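Local coordinates for protein ribulose bisphosphate carboxylase (Hyperthermus butylicus DSM 5456, PDB 6HUN) that probably catalyses magnesium-dependent carboxylation of ribulose 1,5-bisphosphate to two molecules of 3-phosphoglycerate, as a form III Rubisco of an archaeal AMP degradation pathway, at residues 160-164 / 263-267; 169-175 / 199-205; 269-273 / 296-302; 310-314 / 346-350; 324-329 / 376-381. All coordinates share one frame; numbering follows the deposited sequence.

Interaction 1: 160-164 / 263-267; sequences VREIL and NKFIM
Ile-163 on helix segment 160-164 and Lys-264 just before strand segment 265-267 bring the two backbones to 7.5 Å, CA to CA, while the short axes stay 12.7 Å apart at their closest and run at 124° to each other. That separation is bridged by the Phe-265 ring, whose CG lies opposite the carbonyl carbon (chi1 -60°) and which reaches from the strand to the helix. Three aliphatic side chains meet its outer end. Ile-163 slides past it in the opposite direction, its CG2 3.7 Å from Phe-265 CE2, and the same methyl also sits 3.9 Å from Lys-264 CB. Val-160 crosses at about a right angle, CG1 coming to the ring edge 4.1 Å from CE1 of Phe-265. Leu-164 divides its methyls, CD1 to CZ and CD2 to CE2 of that ring, each at 4.2 Å. An alanine replacing Phe-265 would probably leave these three helix side chains without their shared partner and open a gap between helix and strand. Lys-264 turns its ammonium to a salt bridge with Asp-289. Around this apolar contact, Leu-201 of strand 201-203 and Ala-291 of strand 291-295 also touch Phe-265, placing helix 156-164 against the N-terminal ends of several barrel strands.

Interaction 2: 169-175 / 199-205; sequences RPILATV and IDLVKDD
Asp-200 and Arg-169 form a salt bridge at the N-terminal ends of strands 171-174 and 201-203, neighbouring parallel strands of the TIM barrel joined as a beta-alpha-beta unit through helix 184-196. From Asp-200 CB, which rests 3.5 Å from Leu-172 O, the carboxylate reaches the start of the first strand. Its OD1 takes Arg-169 NH2 at 2.9 Å; OD2 takes Arg-169 NH1 on the syn side and, with its anti lone pair, Leu-172 N at 2.8 Å. The grip is end-on, the planes 19° apart; with Leu-172 N, three N-H donors hold the carboxylate against rotation. Beyond it, the parallel register pairs Ala-173 with Leu-201 and Thr-174 with Val-202. Lys-203, predicted to carry the metal-binding carbamate but unmodified here, packs its CD 3.7 Å from Val-175 CG2; its NZ hydrogen-bonds Gln-403, and its side chain lies about 3 Å from a bound calcium ion. At the start of the strand pairing, Leu-172 O accepts from both Asp-200 N and Leu-201 N, the latter at 3.1 Å.

Interaction 3: 269-273 / 296-302; sequences DFLTA and RAFHAAF
Leu-271, in the loop that follows barrel strand 265-269, packs into the type II beta turn Arg-296 to His-299, which follows strand 291-295; both belong to the loops at the C-terminal end of the TIM barrel. Leu-271 extends CD1 between the turn and the weakly bonded helical turn beyond it: CD1 is 3.6 Å from His-299 CB and 4.0 Å from Phe-302 CZ. Its CB lies near the plane of the Phe-298 ring, at the edge. Thr-272 adds its methyl, CG2 standing 3.9 Å from Phe-298 CB. Phe-270 runs alongside Arg-296, Phe-270 CZ 4.0 Å from Arg-296 CB. Water 1 supplies the polar link, accepting from Leu-271 N at 2.9 Å and donating to Ala-297 O at 2.7 Å. Within the turn, the His-299 ring lies over the Arg-296 guanidinium, NE2 3.4 Å above its centre, while His-299 ND1 is hydrogen-bonded to Thr-303. Phe-298 meets Phe-302 of the second subunit edge to face, and Phe-302 meets Phe-298 of that subunit the same way. Since Arg-296 is a predicted substrate-binding residue, the contact fits the Rubisco pattern of barrel loops that line the active site close to the subunit interface.

Interaction 4: 310-314 / 346-350; sequences VSMFL and EHTRI
Phe-313, His-347 and Ile-350 carry most of this contact between two outer helices of the TIM barrel, 312-322 and 339-352, which flank strand 326-328 in the chain. Rotated so that CG is trans to the backbone N (chi1 -176°), Phe-313 directs its ring across to the second helix. There Ile-350 crosses it at about a right angle: CG2 sits over one face, 4.0 Å from the centroid and 20° off the normal, a CH-pi contact, while CG1 approaches CZ of Phe-313 to 3.5 Å. Glu-346 O lies 3.6 Å from CE2 of the same ring. His-347 comes in at the edge, its CD2 3.9 Å from Phe-313 CB and close to the phenyl plane. Met-312 approaches the imidazole obliquely, its CG 3.6 Å from His-347 CE1. With a serine in place of Phe-313, Ile-350 is likely to lose the ring face under its CG2 and His-347 the ring edge beside its CD2. Tyr-356 meets the Phe-313 ring, edge to face, and the Glu-346 carboxylate is held by Tyr-356 and Lys-359, and by Arg-349 through a salt bridge whose hydrogen bonds are weak. Ser-311 caps helix 312-322, its OG accepting from Leu-314 N. His-347 ND1 is bonded to Val-329 O; water 2 lies in the ring plane, 2.8 Å from His-347 NE2 and accepting from Phe-313 N at 3.1 Å.

Interaction 5: 324-329 / 376-381; sequences VDHVHV and VFPVAS
His-328 and Ser-381 are hydrogen-bonded near the C-terminal ends of parallel strands 326-328 and 377-380 of the TIM barrel, and both are predicted substrate-binding residues. Ser-381 OG lies in the imidazole plane, 2.6 Å from His-328 NE2 in an almost straight bond of 175°. A chi1 of -163° swings the imidazole to the side remote from the backbone N of His-328, placing the ring over Val-379 O with NE2 at Ser-381. Val-379 O lies over the centre of one ring face, 3.7 Å above the plane, and Val-379 CG1 is 4.0 Å from His-328 CD2. Outside the pair, Gly-330 N bonds to ND1, so the ring is held at both nitrogens. A bound calcium ion lies about 4 Å from this side chain.

The strand register positions this first shell. His-326 pairs with Phe-377, Val-327 with Pro-378, and His-328 with Val-379. The side chains of His-326, Phe-377, His-328 and Val-379 leave one face of the sheet; those of Val-327 and Pro-378 leave the other. His-326 runs beside Phe-377, whose ring continues to helix 156-164, while Val-329 CG1 meets Pro-378 CB at 3.9 Å, close to helix 339-352. Three backbone bonds set the spacing: Val-327 N gives to Phe-377 O, Val-379 N to Val-327 O, and Phe-377 N to Asp-325 O at 2.9 Å.

How the interactions relate
Interactions 1, 2 and 5 share the barrel sheet. Interactions 1 and 2 have centres 11 Å apart and meet where Phe-265 CE2 lies 3.8 Å from Leu-201 CD2; interaction 5 joins interaction 1 through Val-160 CG1 and Phe-377 CE2, 3.7 Å apart. Interactions 4 and 5 alternate along the chain and touch where Met-312 CE lies 3.8 Å from His-328 O. Interaction 3 connects to interaction 4 through Phe-302 O and Val-310 N, 3.1 Å apart, and brings Arg-296 beside His-328. The calcium ion lies about 3 Å from the side chain of Lys-203 and about 4 Å from that of His-328. The side chain of Arg-296 is about 6 Å from the calcium ion, so interactions 2, 5 and 3 converge on the predicted active site.

Interaction 1: 160-164 / 263-267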
# COMPACT_ATOMS: atom_id res chain seq x y z
N VAL A 160 -21.04 9.43 -14.72
CA VAL A 160 -21.25 8.01 -15.00
C VAL A 160 -22.71 7.78 -15.40
O VAL A 160 -23.00 7.00 -16.33
CB VAL A 160 -20.91 7.18 -13.76
CG1 VAL A 160 -21.39 5.72 -13.89
CG2 VAL A 160 -19.30 7.34 -13.44
N ARG A 161 -23.63 8.43 -14.71
CA ARG A 161 -25.03 8.27 -15.14
C ARG A 161 -25.20 8.73 -16.58
O ARG A 161 -26.05 8.21 -17.33
CB ARG A 161 -25.96 9.05 -14.22
CG ARG A 161 -26.11 8.48 -12.82
CD ARG A 161 -27.22 9.20 -12.08
NE ARG A 161 -27.58 8.50 -10.84
CZ ARG A 161 -28.21 7.33 -10.76
NH1 ARG A 161 -28.61 6.69 -11.85
NH2 ARG A 161 -28.42 6.80 -9.57
N GLU A 162 -24.47 9.76 -16.97
CA GLU A 162 -24.67 10.27 -18.32
C GLU A 162 -24.04 9.34 -19.34
O GLU A 162 -24.61 9.12 -20.41
CB GLU A 162 -24.13 11.68 -18.47
CG GLU A 162 -24.93 12.70 -17.67
CD GLU A 162 -24.10 13.93 -17.33
OE1 GLU A 162 -24.66 15.05 -17.32
OE2 GLU A 162 -22.88 13.77 -17.05
N ILE A 163 -22.87 8.77 -19.02
CA ILE A 163 -22.27 7.72 -19.85
C ILE A 163 -23.26 6.57 -20.11
O ILE A 163 -23.43 6.11 -21.25
CB ILE A 163 -20.99 7.19 -19.17
CG1 ILE A 163 -19.84 8.18 -19.30
CG2 ILE A 163 -20.63 5.79 -19.73
CD1 ILE A 163 -18.67 7.84 -18.30
N LEU A 164 -23.91 6.09 -19.07
CA LEU A 164 -24.79 4.94 -19.22
C LEU A 164 -26.21 5.33 -19.65
O LEU A 164 -27.02 4.44 -19.96
CB LEU A 164 -24.82 4.15 -17.91
CG LEU A 164 -23.44 3.50 -17.66
CD1 LEU A 164 -23.36 2.84 -16.31
CD2 LEU A 164 -23.05 2.48 -18.75
N ASN A 263 -14.65 1.93 -24.99
CA ASN A 263 -15.14 1.68 -23.64
C ASN A 263 -14.82 2.88 -22.76
O ASN A 263 -13.83 3.59 -23.00
CB ASN A 263 -14.51 0.41 -23.05
CG ASN A 263 -15.16 -0.03 -21.73
OD1 ASN A 263 -16.34 -0.35 -21.71
ND2 ASN A 263 -14.37 -0.06 -20.63
N LYS A 264 -15.66 3.13 -21.75
CA LYS A 264 -15.61 4.37 -21.00
C LYS A 264 -15.11 4.17 -19.57
O LYS A 264 -15.05 5.14 -18.81
CB LYS A 264 -16.96 5.04 -20.95
CG LYS A 264 -17.45 5.46 -22.39
CD LYS A 264 -16.49 6.53 -22.90
CE LYS A 264 -16.96 7.93 -22.49
NZ LYS A 264 -16.05 9.03 -22.95
N PHE A 265 -14.71 2.96 -19.22
CA PHE A 265 -14.36 2.64 -17.84
C PHE A 265 -13.04 1.87 -17.79
O PHE A 265 -12.77 1.00 -18.64
CB PHE A 265 -15.42 1.78 -17.17
CG PHE A 265 -16.77 2.42 -17.10
CD1 PHE A 265 -17.16 3.07 -15.92
CD2 PHE A 265 -17.65 2.33 -18.18
CE1 PHE A 265 -18.38 3.66 -15.81
CE2 PHE A 265 -18.94 2.91 -18.07
CZ PHE A 265 -19.27 3.58 -16.86
N ILE A 266 -12.25 2.12 -16.72
CA ILE A 266 -11.13 1.27 -16.33
C ILE A 266 -11.29 0.98 -14.85
O ILE A 266 -11.89 1.77 -14.12
CB ILE A 266 -9.73 1.91 -16.64
CG1 ILE A 266 -9.66 3.30 -15.97
CG2 ILE A 266 -9.59 1.99 -18.19
CD1 ILE A 266 -8.23 4.04 -16.01
N MET A 267 -10.78 -0.17 -14.41
CA MET A 267 -10.69 -0.51 -13.01
C MET A 267 -9.23 -0.62 -12.62
O MET A 267 -8.43 -1.18 -13.38
CB MET A 267 -11.42 -1.84 -12.73
CG MET A 267 -11.23 -2.39 -11.33
SD MET A 267 -12.32 -3.86 -11.38
CE MET A 267 -11.44 -5.02 -10.37

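Interaction 2: 169-175 / 199-205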
# COMPACT_ATOMS: atom_id res chain seq x y z
N ARG A 169 -32.25 5.28 -11.24
CA ARG A 169 -32.13 4.02 -10.52
C ARG A 169 -30.68 3.72 -10.17
O ARG A 169 -29.77 4.34 -10.72
CB ARG A 169 -32.72 2.88 -11.35
CG ARG A 169 -31.97 2.58 -12.62
CD ARG A 169 -32.40 1.25 -13.15
NE ARG A 169 -31.98 1.00 -14.52
CZ ARG A 169 -30.79 0.49 -14.83
NH1 ARG A 169 -29.90 0.20 -13.87
NH2 ARG A 169 -30.48 0.28 -16.11
N PRO A 170 -30.44 2.78 -9.24
CA PRO A 170 -29.07 2.30 -9.03
C PRO A 170 -28.52 1.61 -10.27
O PRO A 170 -29.25 0.99 -11.04
CB PRO A 170 -29.20 1.29 -7.87
CG PRO A 170 -30.52 1.55 -7.24
CD PRO A 170 -31.41 2.17 -8.28
N ILE A 171 -27.21 1.68 -10.44
CA ILE A 171 -26.60 0.98 -11.55
C ILE A 171 -26.21 -0.42 -11.09
O ILE A 171 -25.79 -0.61 -9.94
CB ILE A 171 -25.39 1.81 -12.05
CG1 ILE A 171 -25.91 3.12 -12.67
CG2 ILE A 171 -24.48 0.99 -12.98
CD1 ILE A 171 -24.78 4.05 -13.07
N LEU A 172 -26.27 -1.40 -11.99
CA LEU A 172 -25.99 -2.80 -11.66
C LEU A 172 -24.71 -3.30 -12.32
O LEU A 172 -24.47 -3.04 -13.51
CB LEU A 172 -27.16 -3.68 -12.09
CG LEU A 172 -28.48 -3.14 -11.49
CD1 LEU A 172 -29.68 -3.74 -12.21
CD2 LEU A 172 -28.53 -3.35 -9.99
N ALA A 173 -23.92 -4.07 -11.57
CA ALA A 173 -22.68 -4.66 -12.06
C ALA A 173 -22.61 -6.14 -11.67
O ALA A 173 -23.16 -6.55 -10.65
CB ALA A 173 -21.48 -3.90 -11.48
N THR A 174 -21.93 -6.95 -12.50
CA THR A 174 -21.72 -8.37 -12.22
C THR A 174 -20.30 -8.78 -12.59
O THR A 174 -19.86 -8.50 -13.70
CB THR A 174 -22.68 -9.26 -13.01
OG1 THR A 174 -24.00 -9.05 -12.53
CG2 THR A 174 -22.32 -10.76 -12.84
N VAL A 175 -19.63 -9.47 -11.67
CA VAL A 175 -18.41 -10.24 -11.94
C VAL A 175 -18.75 -11.68 -12.32
O VAL A 175 -19.50 -12.36 -11.60
CB VAL A 175 -17.48 -10.22 -10.72
CG1 VAL A 175 -16.15 -10.97 -11.02
CG2 VAL A 175 -17.24 -8.80 -10.27
N ILE A 199 -28.10 -6.23 -16.98
CA ILE A 199 -27.00 -5.68 -16.18
C ILE A 199 -26.30 -4.61 -17.01
O ILE A 199 -26.30 -4.66 -18.25
CB ILE A 199 -26.05 -6.80 -15.69
CG1 ILE A 199 -26.79 -7.74 -14.74
CG2 ILE A 199 -24.77 -6.21 -14.99
CD1 ILE A 199 -27.70 -7.05 -13.77
N ASP A 200 -25.82 -3.56 -16.33
CA ASP A 200 -25.28 -2.37 -17.00
C ASP A 200 -23.78 -2.49 -17.21
O ASP A 200 -23.28 -2.03 -18.24
CB ASP A 200 -25.57 -1.11 -16.17
CG ASP A 200 -27.04 -1.01 -15.76
OD1 ASP A 200 -27.93 -0.95 -16.67
OD2 ASP A 200 -27.28 -1.02 -14.53
N LEU A 201 -23.08 -3.12 -16.27
CA LEU A 201 -21.61 -3.17 -16.28
C LEU A 201 -21.17 -4.60 -16.02
O LEU A 201 -21.66 -5.25 -15.09
CB LEU A 201 -21.00 -2.26 -15.23
CG LEU A 201 -21.32 -0.78 -15.35
CD1 LEU A 201 -20.97 -0.14 -14.03
CD2 LEU A 201 -20.51 -0.13 -16.46
N VAL A 202 -20.26 -5.11 -16.87
CA VAL A 202 -19.58 -6.36 -16.57
C VAL A 202 -18.24 -5.99 -15.95
O VAL A 202 -17.61 -5.00 -16.34
CB VAL A 202 -19.45 -7.25 -17.83
CG1 VAL A 202 -18.93 -6.45 -18.97
CG2 VAL A 202 -18.55 -8.46 -17.55
N LYS A 203 -17.85 -6.70 -14.92
CA LYS A 203 -16.70 -6.27 -14.11
C LYS A 203 -15.69 -7.39 -14.01
O LYS A 203 -16.03 -8.51 -13.63
CB LYS A 203 -17.17 -5.87 -12.71
CG LYS A 203 -16.13 -5.29 -11.73
CD LYS A 203 -16.93 -5.07 -10.42
CE LYS A 203 -16.09 -4.48 -9.31
NZ LYS A 203 -15.86 -5.41 -8.14
N ASP A 204 -14.42 -7.05 -14.28
CA ASP A 204 -13.37 -8.02 -14.05
C ASP A 204 -13.21 -8.24 -12.56
O ASP A 204 -13.42 -7.32 -11.76
CB ASP A 204 -12.03 -7.48 -14.58
CG ASP A 204 -11.85 -7.67 -16.05
OD1 ASP A 204 -12.67 -8.38 -16.75
OD2 ASP A 204 -10.85 -7.07 -16.51
N ASP A 205 -12.74 -9.40 -12.17
CA ASP A 205 -12.42 -9.49 -10.75
C ASP A 205 -11.05 -8.86 -10.48
O ASP A 205 -10.29 -8.56 -11.40
CB ASP A 205 -12.49 -10.93 -10.27
CG ASP A 205 -13.01 -11.04 -8.83
OD1 ASP A 205 -14.00 -10.37 -8.47
OD2 ASP A 205 -12.40 -11.78 -8.04

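Interaction 3: 269-273 / 296-302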
# COMPACT_ATOMS: atom_id res chain seq x y z
N ASP A 269 -6.76 -1.60 -9.04
CA ASP A 269 -6.62 -2.02 -7.63
C ASP A 269 -5.71 -0.99 -7.03
O ASP A 269 -4.49 -1.08 -7.12
CB ASP A 269 -6.04 -3.42 -7.55
CG ASP A 269 -6.85 -4.49 -8.26
OD1 ASP A 269 -7.97 -4.29 -8.80
OD2 ASP A 269 -6.36 -5.63 -8.26
N PHE A 270 -6.27 0.06 -6.41
CA PHE A 270 -5.39 1.20 -6.15
C PHE A 270 -4.47 0.99 -4.94
O PHE A 270 -3.57 1.80 -4.74
CB PHE A 270 -6.23 2.48 -5.97
CG PHE A 270 -7.25 2.43 -4.82
CD1 PHE A 270 -6.93 2.90 -3.55
CD2 PHE A 270 -8.56 1.98 -5.05
CE1 PHE A 270 -7.87 2.90 -2.54
CE2 PHE A 270 -9.53 1.92 -4.03
CZ PHE A 270 -9.20 2.41 -2.80
N LEU A 271 -4.73 -0.01 -4.10
CA LEU A 271 -3.80 -0.26 -2.99
C LEU A 271 -2.72 -1.25 -3.38
O LEU A 271 -1.59 -1.13 -2.88
CB LEU A 271 -4.55 -0.78 -1.73
CG LEU A 271 -5.49 0.36 -1.23
CD1 LEU A 271 -6.36 -0.32 -0.14
CD2 LEU A 271 -4.76 1.60 -0.77
N THR A 272 -2.99 -2.16 -4.32
CA THR A 272 -1.92 -3.08 -4.74
C THR A 272 -1.06 -2.53 -5.88
O THR A 272 0.16 -2.80 -5.90
CB THR A 272 -2.53 -4.44 -5.15
OG1 THR A 272 -3.33 -4.31 -6.33
CG2 THR A 272 -3.39 -5.04 -4.02
N ALA A 273 -1.65 -1.76 -6.80
CA ALA A 273 -0.81 -0.99 -7.74
C ALA A 273 -0.20 0.22 -7.05
O ALA A 273 0.97 0.57 -7.26
CB ALA A 273 -1.65 -0.58 -8.97
N ARG A 296 -10.58 -1.89 -3.82
CA ARG A 296 -9.76 -1.66 -2.61
C ARG A 296 -9.04 -2.90 -2.09
O ARG A 296 -8.65 -2.91 -0.92
CB ARG A 296 -10.65 -1.08 -1.51
CG ARG A 296 -11.90 -1.99 -1.30
CD ARG A 296 -12.80 -1.50 -0.07
NE ARG A 296 -13.77 -2.52 0.30
CZ ARG A 296 -14.41 -2.59 1.46
NH1 ARG A 296 -14.20 -1.65 2.39
NH2 ARG A 296 -15.24 -3.60 1.70
N ALA A 297 -8.80 -3.94 -2.91
CA ALA A 297 -8.09 -5.12 -2.43
C ALA A 297 -6.81 -4.72 -1.71
O ALA A 297 -6.11 -3.82 -2.19
CB ALA A 297 -7.78 -6.03 -3.63
N PHE A 298 -6.58 -5.34 -0.54
CA PHE A 298 -5.47 -5.25 0.41
C PHE A 298 -5.88 -4.38 1.59
O PHE A 298 -5.28 -4.45 2.68
CB PHE A 298 -4.17 -4.65 -0.21
CG PHE A 298 -3.03 -4.59 0.78
CD1 PHE A 298 -2.54 -5.78 1.34
CD2 PHE A 298 -2.52 -3.33 1.20
CE1 PHE A 298 -1.44 -5.74 2.25
CE2 PHE A 298 -1.34 -3.30 2.09
CZ PHE A 298 -0.87 -4.50 2.61
N HIS A 299 -6.97 -3.58 1.45
CA HIS A 299 -7.31 -2.65 2.54
C HIS A 299 -7.51 -3.36 3.86
O HIS A 299 -7.15 -2.81 4.92
CB HIS A 299 -8.63 -1.85 2.24
CG HIS A 299 -9.88 -2.68 2.44
ND1 HIS A 299 -10.60 -2.64 3.62
CD2 HIS A 299 -10.47 -3.64 1.67
CE1 HIS A 299 -11.59 -3.52 3.56
NE2 HIS A 299 -11.51 -4.16 2.40
N ALA A 300 -7.99 -4.62 3.87
CA ALA A 300 -8.33 -5.20 5.15
C ALA A 300 -7.11 -5.70 5.93
O ALA A 300 -7.25 -6.11 7.10
CB ALA A 300 -9.33 -6.37 5.03
N ALA A 301 -5.91 -5.61 5.32
CA ALA A 301 -4.70 -5.87 6.09
C ALA A 301 -4.47 -4.78 7.13
O ALA A 301 -3.74 -4.99 8.10
CB ALA A 301 -3.47 -5.92 5.13
N PHE A 302 -5.03 -3.60 6.88
CA PHE A 302 -4.81 -2.53 7.84
C PHE A 302 -6.04 -1.73 8.24
O PHE A 302 -5.90 -0.84 9.06
CB PHE A 302 -3.73 -1.56 7.30
CG PHE A 302 -4.06 -0.92 5.97
CD1 PHE A 302 -4.82 0.31 5.91
CD2 PHE A 302 -3.64 -1.49 4.79
CE1 PHE A 302 -5.10 0.94 4.62
CE2 PHE A 302 -3.93 -0.90 3.52
CZ PHE A 302 -4.65 0.30 3.43
O HOH W 1 -6.39 -2.37 -4.45

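Interaction 4: 310-314 / 346-350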
# COMPACT_ATOMS: atom_id res chain seq x y z
N VAL A 310 -5.49 2.17 9.50
CA VAL A 310 -6.14 3.34 8.86
C VAL A 310 -7.63 3.01 8.76
O VAL A 310 -7.98 1.90 8.35
CB VAL A 310 -5.60 3.61 7.45
CG1 VAL A 310 -6.25 4.96 6.91
CG2 VAL A 310 -4.02 3.73 7.47
N SER A 311 -8.52 3.95 9.09
CA SER A 311 -9.93 3.64 8.92
C SER A 311 -10.27 3.55 7.45
O SER A 311 -9.67 4.21 6.58
CB SER A 311 -10.81 4.73 9.59
OG SER A 311 -10.59 5.91 8.82
N MET A 312 -11.25 2.68 7.12
CA MET A 312 -11.67 2.61 5.73
C MET A 312 -12.28 3.96 5.32
O MET A 312 -12.23 4.33 4.15
CB MET A 312 -12.73 1.48 5.55
CG MET A 312 -13.29 1.43 4.07
SD MET A 312 -11.95 0.85 2.92
CE MET A 312 -12.35 1.89 1.49
N PHE A 313 -12.88 4.66 6.28
CA PHE A 313 -13.39 6.01 6.02
C PHE A 313 -12.31 6.87 5.36
O PHE A 313 -12.56 7.53 4.35
CB PHE A 313 -13.87 6.59 7.35
CG PHE A 313 -14.53 7.98 7.23
CD1 PHE A 313 -13.73 9.12 7.22
CD2 PHE A 313 -15.94 8.12 7.20
CE1 PHE A 313 -14.32 10.45 7.18
CE2 PHE A 313 -16.50 9.39 7.13
CZ PHE A 313 -15.72 10.54 7.11
N LEU A 314 -11.11 6.90 5.93
CA LEU A 314 -10.08 7.77 5.38
C LEU A 314 -9.55 7.22 4.05
O LEU A 314 -9.23 7.98 3.12
CB LEU A 314 -8.98 7.95 6.45
CG LEU A 314 -7.71 8.74 6.03
CD1 LEU A 314 -8.12 10.15 5.62
CD2 LEU A 314 -6.63 8.82 7.10
N GLU A 346 -21.61 6.17 7.19
CA GLU A 346 -20.66 7.28 7.17
C GLU A 346 -19.75 7.21 5.95
O GLU A 346 -19.43 8.26 5.36
CB GLU A 346 -19.85 7.29 8.49
CG GLU A 346 -20.78 7.68 9.68
CD GLU A 346 -21.61 8.99 9.46
OE1 GLU A 346 -20.99 10.07 9.45
OE2 GLU A 346 -22.88 8.98 9.29
N HIS A 347 -19.31 6.01 5.55
CA HIS A 347 -18.54 5.84 4.31
C HIS A 347 -19.28 6.38 3.09
O HIS A 347 -18.68 7.00 2.21
CB HIS A 347 -18.25 4.39 4.00
CG HIS A 347 -17.37 3.70 4.98
ND1 HIS A 347 -17.16 2.33 4.93
CD2 HIS A 347 -16.66 4.17 6.04
CE1 HIS A 347 -16.35 1.99 5.93
NE2 HIS A 347 -16.04 3.09 6.61
N THR A 348 -20.56 6.02 2.95
CA THR A 348 -21.31 6.53 1.80
C THR A 348 -21.43 8.05 1.89
O THR A 348 -21.29 8.75 0.88
CB THR A 348 -22.73 5.92 1.71
OG1 THR A 348 -23.56 6.48 2.73
CG2 THR A 348 -22.69 4.39 1.82
N ARG A 349 -21.63 8.58 3.10
CA ARG A 349 -21.74 10.03 3.19
C ARG A 349 -20.45 10.72 2.80
O ARG A 349 -20.48 11.71 2.08
CB ARG A 349 -22.16 10.50 4.60
CG ARG A 349 -23.58 10.20 5.01
CD ARG A 349 -23.80 10.67 6.47
NE ARG A 349 -23.71 12.13 6.53
CZ ARG A 349 -23.13 12.84 7.51
NH1 ARG A 349 -23.12 14.17 7.41
NH2 ARG A 349 -22.59 12.25 8.57
N ILE A 350 -19.31 10.19 3.25
CA ILE A 350 -18.08 10.93 2.95
C ILE A 350 -17.71 10.88 1.45
O ILE A 350 -17.08 11.80 0.94
CB ILE A 350 -16.91 10.44 3.83
CG1 ILE A 350 -15.72 11.46 3.76
CG2 ILE A 350 -16.39 9.00 3.43
CD1 ILE A 350 -16.10 12.87 4.33
O HOH W 2 -14.18 3.40 8.74

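Interaction 5: 324-329 / 376-381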
# COMPACT_ATOMS: atom_id res chain seq x y z
N VAL A 324 -10.98 8.28 -7.97
CA VAL A 324 -11.90 7.23 -8.40
C VAL A 324 -13.29 7.82 -8.64
O VAL A 324 -13.68 8.83 -8.03
CB VAL A 324 -11.96 6.05 -7.40
CG1 VAL A 324 -10.48 5.56 -7.06
CG2 VAL A 324 -12.66 6.46 -6.17
N ASP A 325 -14.03 7.21 -9.56
CA ASP A 325 -15.44 7.56 -9.73
C ASP A 325 -16.36 6.60 -8.99
O ASP A 325 -17.54 6.93 -8.76
CB ASP A 325 -15.84 7.52 -11.18
CG ASP A 325 -15.07 8.56 -12.00
OD1 ASP A 325 -15.39 9.74 -11.85
OD2 ASP A 325 -14.10 8.17 -12.67
N HIS A 326 -15.86 5.41 -8.62
CA HIS A 326 -16.64 4.44 -7.88
C HIS A 326 -15.74 3.82 -6.81
O HIS A 326 -14.56 3.58 -7.05
CB HIS A 326 -17.16 3.23 -8.67
CG HIS A 326 -17.61 3.47 -10.07
ND1 HIS A 326 -17.58 2.46 -11.01
CD2 HIS A 326 -18.18 4.54 -10.67
CE1 HIS A 326 -18.13 2.90 -12.14
NE2 HIS A 326 -18.49 4.16 -11.97
N VAL A 327 -16.31 3.48 -5.65
CA VAL A 327 -15.44 2.82 -4.64
C VAL A 327 -16.32 1.99 -3.70
O VAL A 327 -17.46 2.36 -3.39
CB VAL A 327 -14.57 3.83 -3.85
CG1 VAL A 327 -15.37 4.55 -2.80
CG2 VAL A 327 -13.39 3.04 -3.09
N HIS A 328 -15.81 0.85 -3.28
CA HIS A 328 -16.62 -0.02 -2.44
C HIS A 328 -16.55 0.50 -1.00
O HIS A 328 -15.46 0.79 -0.50
CB HIS A 328 -16.06 -1.45 -2.53
CG HIS A 328 -16.98 -2.51 -2.06
ND1 HIS A 328 -17.40 -2.61 -0.75
CD2 HIS A 328 -17.55 -3.55 -2.72
CE1 HIS A 328 -18.21 -3.65 -0.62
NE2 HIS A 328 -18.31 -4.24 -1.80
N VAL A 329 -17.70 0.60 -0.35
CA VAL A 329 -17.82 1.14 0.99
C VAL A 329 -18.05 0.07 2.04
O VAL A 329 -18.29 0.40 3.23
CB VAL A 329 -18.98 2.17 1.07
CG1 VAL A 329 -18.63 3.39 0.29
CG2 VAL A 329 -20.28 1.60 0.56
N VAL A 376 -18.61 10.52 -5.51
CA VAL A 376 -18.20 9.18 -5.93
C VAL A 376 -19.41 8.25 -5.81
O VAL A 376 -20.13 8.35 -4.83
CB VAL A 376 -17.04 8.70 -5.01
CG1 VAL A 376 -16.79 7.24 -5.24
CG2 VAL A 376 -15.78 9.59 -5.34
N PHE A 377 -19.55 7.26 -6.71
CA PHE A 377 -20.56 6.18 -6.56
C PHE A 377 -20.10 5.17 -5.51
O PHE A 377 -19.12 4.46 -5.74
CB PHE A 377 -20.75 5.42 -7.87
CG PHE A 377 -22.00 5.79 -8.64
CD1 PHE A 377 -23.29 5.68 -8.06
CD2 PHE A 377 -21.89 6.22 -9.95
CE1 PHE A 377 -24.45 6.01 -8.78
CE2 PHE A 377 -23.02 6.56 -10.67
CZ PHE A 377 -24.29 6.48 -10.10
N PRO A 378 -20.81 5.01 -4.40
CA PRO A 378 -20.53 3.89 -3.51
C PRO A 378 -20.96 2.62 -4.20
O PRO A 378 -21.98 2.59 -4.92
CB PRO A 378 -21.41 4.16 -2.27
CG PRO A 378 -21.93 5.52 -2.43
CD PRO A 378 -21.88 5.89 -3.91
N VAL A 379 -20.20 1.56 -3.97
CA VAL A 379 -20.51 0.25 -4.51
C VAL A 379 -20.94 -0.65 -3.36
O VAL A 379 -20.25 -0.75 -2.34
CB VAL A 379 -19.30 -0.32 -5.25
CG1 VAL A 379 -19.56 -1.77 -5.67
CG2 VAL A 379 -18.94 0.65 -6.41
N ALA A 380 -22.11 -1.28 -3.52
CA ALA A 380 -22.60 -2.22 -2.52
C ALA A 380 -22.46 -3.64 -3.05
O ALA A 380 -22.68 -3.90 -4.25
CB ALA A 380 -24.06 -1.92 -2.18
N SER A 381 -22.12 -4.57 -2.18
CA SER A 381 -21.91 -5.93 -2.63
C SER A 381 -21.97 -6.82 -1.40
O SER A 381 -21.87 -6.34 -0.27
CB SER A 381 -20.57 -6.10 -3.33
OG SER A 381 -19.60 -6.42 -2.35